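Local coordinates for alpha-galactosidase (Lactobacillus brevis, PDB 3MI6), which probably hydrolyses terminal, non-reducing alpha-D-galactose residues from alpha-D-galactosides such as galactose oligosaccharides, galactomannans and galactolipids, as a glycoside hydrolase family 36 enzyme, at residues A75-A89 against I262-T274. Sequence-based numbering, arbitrary orientation.
Sequences AEYASLGKGDFRQPA and IEVDQYSTSRILT
Arg-271 and Arg-86 meet face to face where the loop 75-89 lies against the beta hairpin 262-274 in the N-terminal domain of this family 36 glycosidase, a case of two like charges stacked with the help of a shared carboxylate. Their guanidinium groups are 4.0 Å apart between centres, with planes inclined by 22°, and Ala-78 CB covers the other face of Arg-271.

Asp-84 bridges the two arginines, one oxygen to each side chain, and probably makes the stacking of two positive groups favourable. Arg-271 presents NH1 and NH2 end-on to the single oxygen OD2, the N-H of NH2 pointing at its syn lone pair, while OD1 takes Arg-86 NE from its syn side and closes an Asx turn with Arg-86 N. Asp-185, on strand 174-186, gives Arg-271 NE a second carboxylate.

Backbone groups of the loop are held as well. Arg-271 NH1 donates to Gln-87 O at 2.8 Å, and a water that accepts from NH1 can donate to Arg-86 O. Glu-263, its chain fully extended from a CG anti to the backbone N (chi1 -170°), accepts a nearly straight hydrogen bond from Gln-87 N on the syn lone pair of OE1 (2.9 Å, 167°).

Apolar contact continues along the hairpin through Leu-273, whose CD2 lies 4.1 Å from Ala-89 CA and whose CD1 lies 3.9 Å from Gln-87 CB.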
loop_
_atom_site.group_PDB
_atom_site.type_symbol
_atom_site.label_atom_id
_atom_site.label_comp_id
_atom_site.label_asym_id
_atom_site.label_seq_id
_atom_site.Cartn_x
_atom_site.Cartn_y
_atom_site.Cartn_z
ATOM N N ALA D 75 23.715 14.220 -17.045
ATOM C CA ALA D 75 23.965 15.373 -17.885
ATOM C C ALA D 75 23.205 16.584 -17.412
ATOM O O ALA D 75 22.252 16.487 -16.634
ATOM C CB ALA D 75 23.593 15.070 -19.301
ATOM N N GLU D 76 23.619 17.729 -17.921
ATOM C CA GLU D 76 23.034 18.996 -17.529
ATOM C C GLU D 76 22.104 19.519 -18.624
ATOM O O GLU D 76 21.164 20.252 -18.359
ATOM C CB GLU D 76 24.150 19.995 -17.250
ATOM C CG GLU D 76 23.684 21.277 -16.628
ATOM C CD GLU D 76 23.271 21.112 -15.174
ATOM O OE1 GLU D 76 23.384 19.984 -14.632
ATOM O OE2 GLU D 76 22.843 22.125 -14.576
ATOM N N TYR D 77 22.365 19.119 -19.860
ATOM C CA TYR D 77 21.569 19.550 -20.998
ATOM C C TYR D 77 21.958 18.658 -22.146
ATOM O O TYR D 77 22.801 19.018 -22.942
ATOM C CB TYR D 77 21.849 21.024 -21.347
ATOM C CG TYR D 77 20.695 21.710 -22.032
ATOM C CD1 TYR D 77 19.603 22.155 -21.312
ATOM C CD2 TYR D 77 20.689 21.895 -23.392
ATOM C CE1 TYR D 77 18.540 22.764 -21.926
ATOM C CE2 TYR D 77 19.639 22.505 -24.017
ATOM C CZ TYR D 77 18.563 22.935 -23.282
ATOM O OH TYR D 77 17.503 23.546 -23.920
ATOM N N ALA D 78 21.346 17.486 -22.228
ATOM C CA ALA D 78 21.806 16.470 -23.168
ATOM C C ALA D 78 21.105 16.429 -24.534
ATOM O O ALA D 78 19.944 16.824 -24.679
ATOM C CB ALA D 78 21.755 15.090 -22.510
ATOM N N SER D 79 21.812 15.905 -25.528
ATOM C CA SER D 79 21.241 15.681 -26.847
ATOM C C SER D 79 21.104 14.186 -27.101
ATOM O O SER D 79 21.660 13.363 -26.380
ATOM C CB SER D 79 22.169 16.253 -27.906
ATOM O OG SER D 79 23.407 15.552 -27.861
ATOM N N LEU D 80 20.379 13.843 -28.153
ATOM C CA LEU D 80 20.216 12.459 -28.552
ATOM C C LEU D 80 21.054 12.164 -29.781
ATOM O O LEU D 80 21.018 12.915 -30.761
ATOM C CB LEU D 80 18.752 12.190 -28.882
ATOM C CG LEU D 80 18.526 10.882 -29.644
ATOM C CD1 LEU D 80 18.592 9.696 -28.694
ATOM C CD2 LEU D 80 17.199 10.906 -30.372
ATOM N N GLY D 81 21.798 11.065 -29.740
ATOM C CA GLY D 81 22.559 10.621 -30.896
ATOM C C GLY D 81 23.990 10.241 -30.582
ATOM O O GLY D 81 24.688 9.633 -31.397
ATOM N N LYS D 82 24.417 10.574 -29.375
ATOM C CA LYS D 82 25.805 10.449 -29.013
ATOM C C LYS D 82 26.070 9.355 -27.989
ATOM O O LYS D 82 27.119 9.344 -27.358
ATOM C CB LYS D 82 26.297 11.795 -28.500
ATOM C CG LYS D 82 26.282 12.895 -29.554
ATOM C CD LYS D 82 27.698 13.227 -30.046
ATOM C CE LYS D 82 28.236 12.171 -30.997
ATOM N NZ LYS D 82 29.625 12.456 -31.417
ATOM N N GLY D 83 25.131 8.425 -27.829
ATOM C CA GLY D 83 25.312 7.321 -26.890
ATOM C C GLY D 83 24.332 7.347 -25.730
ATOM O O GLY D 83 24.136 6.363 -25.025
ATOM N N ASP D 84 23.718 8.503 -25.531
ATOM C CA ASP D 84 22.637 8.643 -24.578
ATOM C C ASP D 84 21.335 8.362 -25.293
ATOM O O ASP D 84 21.054 8.943 -26.351
ATOM C CB ASP D 84 22.606 10.063 -24.017
ATOM C CG ASP D 84 21.856 10.150 -22.709
ATOM O OD1 ASP D 84 21.237 9.135 -22.321
ATOM O OD2 ASP D 84 21.892 11.221 -22.064
ATOM N N PHE D 85 20.533 7.471 -24.723
ATOM C CA PHE D 85 19.249 7.136 -25.328
ATOM C C PHE D 85 18.040 7.612 -24.515
ATOM O O PHE D 85 16.894 7.430 -24.919
ATOM C CB PHE D 85 19.183 5.650 -25.661
ATOM C CG PHE D 85 20.098 5.255 -26.776
ATOM C CD1 PHE D 85 19.770 5.557 -28.099
ATOM C CD2 PHE D 85 21.300 4.607 -26.512
ATOM C CE1 PHE D 85 20.612 5.208 -29.145
ATOM C CE2 PHE D 85 22.153 4.249 -27.560
ATOM C CZ PHE D 85 21.804 4.554 -28.877
ATOM N N ARG D 86 18.309 8.254 -23.385
ATOM C CA ARG D 86 17.260 8.911 -22.635
ATOM C C ARG D 86 16.709 10.074 -23.437
ATOM O O ARG D 86 17.200 10.378 -24.517
ATOM C CB ARG D 86 17.798 9.391 -21.304
ATOM C CG ARG D 86 18.119 8.264 -20.386
ATOM C CD ARG D 86 18.845 8.773 -19.172
ATOM N NE ARG D 86 20.248 9.003 -19.467
ATOM C CZ ARG D 86 21.131 9.468 -18.594
ATOM N NH1 ARG D 86 20.761 9.765 -17.351
ATOM N NH2 ARG D 86 22.393 9.638 -18.968
ATOM N N GLN D 87 15.672 10.714 -22.918
ATOM C CA GLN D 87 15.081 11.838 -23.616
ATOM C C GLN D 87 16.056 12.994 -23.588
ATOM O O GLN D 87 16.772 13.160 -22.620
ATOM C CB GLN D 87 13.743 12.219 -22.985
ATOM C CG GLN D 87 12.607 11.291 -23.396
ATOM C CD GLN D 87 12.416 11.213 -24.922
ATOM O OE1 GLN D 87 11.791 12.091 -25.540
ATOM N NE2 GLN D 87 12.950 10.152 -25.529
ATOM N N PRO D 88 16.117 13.776 -24.668
ATOM C CA PRO D 88 17.060 14.896 -24.712
ATOM C C PRO D 88 16.440 16.190 -24.238
ATOM O O PRO D 88 15.224 16.318 -24.221
ATOM C CB PRO D 88 17.392 15.007 -26.199
ATOM C CG PRO D 88 16.171 14.550 -26.871
ATOM C CD PRO D 88 15.561 13.475 -25.997
ATOM N N ALA D 89 17.279 17.138 -23.853
ATOM C CA ALA D 89 16.808 18.463 -23.493
ATOM C C ALA D 89 16.519 19.273 -24.734
ATOM O O ALA D 89 15.695 20.182 -24.704
ATOM C CB ALA D 89 17.844 19.188 -22.676
ATOM N N ILE D 262 9.511 13.000 -16.409
ATOM C CA ILE D 262 10.447 12.311 -15.550
ATOM C C ILE D 262 10.656 10.908 -16.060
ATOM O O ILE D 262 9.710 10.124 -16.151
ATOM C CB ILE D 262 9.911 12.190 -14.165
ATOM C CG1 ILE D 262 9.642 13.561 -13.628
ATOM C CG2 ILE D 262 10.923 11.541 -13.286
ATOM C CD1 ILE D 262 10.142 13.686 -12.219
ATOM N N GLU D 263 11.906 10.595 -16.370
ATOM C CA GLU D 263 12.258 9.309 -16.942
ATOM C C GLU D 263 13.214 8.610 -16.000
ATOM O O GLU D 263 14.184 9.196 -15.530
ATOM C CB GLU D 263 12.895 9.498 -18.324
ATOM C CG GLU D 263 13.083 8.216 -19.120
ATOM C CD GLU D 263 13.752 8.477 -20.465
ATOM O OE1 GLU D 263 14.335 9.585 -20.606
ATOM O OE2 GLU D 263 13.691 7.590 -21.366
ATOM N N VAL D 264 12.908 7.355 -15.715
ATOM C CA VAL D 264 13.748 6.503 -14.890
ATOM C C VAL D 264 14.391 5.523 -15.847
ATOM O O VAL D 264 13.698 4.755 -16.505
ATOM C CB VAL D 264 12.905 5.753 -13.840
ATOM C CG1 VAL D 264 13.770 4.844 -13.003
ATOM C CG2 VAL D 264 12.143 6.761 -12.954
ATOM N N ASP D 265 15.714 5.560 -15.935
ATOM C CA ASP D 265 16.414 4.769 -16.937
ATOM C C ASP D 265 16.776 3.391 -16.420
ATOM O O ASP D 265 16.415 3.011 -15.301
ATOM C CB ASP D 265 17.679 5.482 -17.424
ATOM C CG ASP D 265 18.798 5.463 -16.392
ATOM O OD1 ASP D 265 18.485 5.392 -15.192
ATOM O OD2 ASP D 265 19.991 5.535 -16.768
ATOM N N GLN D 266 17.507 2.656 -17.249
ATOM C CA GLN D 266 17.898 1.284 -16.946
ATOM C C GLN D 266 18.677 1.140 -15.642
ATOM O O GLN D 266 18.653 0.083 -15.039
ATOM C CB GLN D 266 18.730 0.734 -18.095
ATOM C CG GLN D 266 19.826 1.701 -18.514
ATOM C CD GLN D 266 20.638 1.202 -19.682
ATOM O OE1 GLN D 266 20.838 -0.008 -19.855
ATOM N NE2 GLN D 266 21.116 2.138 -20.502
ATOM N N TYR D 267 19.368 2.198 -15.218
ATOM C CA TYR D 267 20.168 2.173 -13.988
ATOM C C TYR D 267 19.494 2.948 -12.850
ATOM O O TYR D 267 20.150 3.391 -11.902
ATOM C CB TYR D 267 21.604 2.680 -14.236
ATOM C CG TYR D 267 22.309 1.926 -15.340
ATOM C CD1 TYR D 267 22.831 0.653 -15.116
ATOM C CD2 TYR D 267 22.451 2.475 -16.611
ATOM C CE1 TYR D 267 23.472 -0.050 -16.120
ATOM C CE2 TYR D 267 23.091 1.772 -17.621
ATOM C CZ TYR D 267 23.598 0.512 -17.363
ATOM O OH TYR D 267 24.217 -0.198 -18.354
ATOM N N SER D 268 18.177 3.093 -12.953
ATOM C CA SER D 268 17.364 3.699 -11.899
ATOM C C SER D 268 17.801 5.108 -11.534
ATOM O O SER D 268 17.757 5.490 -10.359
ATOM C CB SER D 268 17.297 2.803 -10.647
ATOM O OG SER D 268 15.942 2.470 -10.343
ATOM N N THR D 269 18.242 5.862 -12.543
ATOM C CA THR D 269 18.406 7.308 -12.411
ATOM C C THR D 269 17.211 8.055 -13.001
ATOM O O THR D 269 16.419 7.497 -13.773
ATOM C CB THR D 269 19.675 7.822 -13.088
ATOM O OG1 THR D 269 19.451 7.981 -14.501
ATOM C CG2 THR D 269 20.816 6.873 -12.819
ATOM N N SER D 270 17.102 9.326 -12.639
ATOM C CA SER D 270 15.962 10.125 -13.019
ATOM C C SER D 270 16.350 11.362 -13.800
ATOM O O SER D 270 17.155 12.157 -13.338
ATOM C CB SER D 270 15.217 10.563 -11.770
ATOM O OG SER D 270 14.805 9.434 -11.028
ATOM N N ARG D 271 15.750 11.531 -14.976
ATOM C CA ARG D 271 15.842 12.784 -15.694
ATOM C C ARG D 271 14.533 13.573 -15.588
ATOM O O ARG D 271 13.490 13.134 -16.078
ATOM C CB ARG D 271 16.208 12.533 -17.160
ATOM C CG ARG D 271 16.539 13.799 -17.957
ATOM C CD ARG D 271 17.232 13.455 -19.265
ATOM N NE ARG D 271 18.665 13.276 -19.084
ATOM C CZ ARG D 271 19.484 12.772 -20.003
ATOM N NH1 ARG D 271 19.009 12.378 -21.175
ATOM N NH2 ARG D 271 20.778 12.644 -19.742
ATOM N N ILE D 272 14.596 14.736 -14.942
ATOM C CA ILE D 272 13.468 15.658 -14.911
ATOM C C ILE D 272 13.643 16.757 -15.966
ATOM O O ILE D 272 14.550 17.566 -15.879
ATOM C CB ILE D 272 13.272 16.316 -13.506
ATOM C CG1 ILE D 272 13.076 15.267 -12.408
ATOM C CG2 ILE D 272 12.065 17.236 -13.505
ATOM C CD1 ILE D 272 14.263 14.364 -12.148
ATOM N N LEU D 273 12.754 16.775 -16.956
ATOM C CA LEU D 273 12.790 17.737 -18.052
ATOM C C LEU D 273 11.634 18.666 -17.897
ATOM O O LEU D 273 10.543 18.198 -17.677
ATOM C CB LEU D 273 12.605 17.015 -19.386
ATOM C CG LEU D 273 13.788 16.257 -19.972
ATOM C CD1 LEU D 273 13.452 15.719 -21.342
ATOM C CD2 LEU D 273 14.955 17.206 -20.045
ATOM N N THR D 274 11.851 19.972 -18.015
ATOM C CA THR D 274 10.735 20.922 -18.021
ATOM C C THR D 274 10.909 22.117 -18.967
ATOM O O THR D 274 11.961 22.736 -19.018
ATOM C CB THR D 274 10.372 21.422 -16.605
ATOM O OG1 THR D 274 11.535 21.926 -15.952
ATOM C CG2 THR D 274 9.780 20.286 -15.759
HETATM O O HOH W 1 19.626 12.016 -23.922
#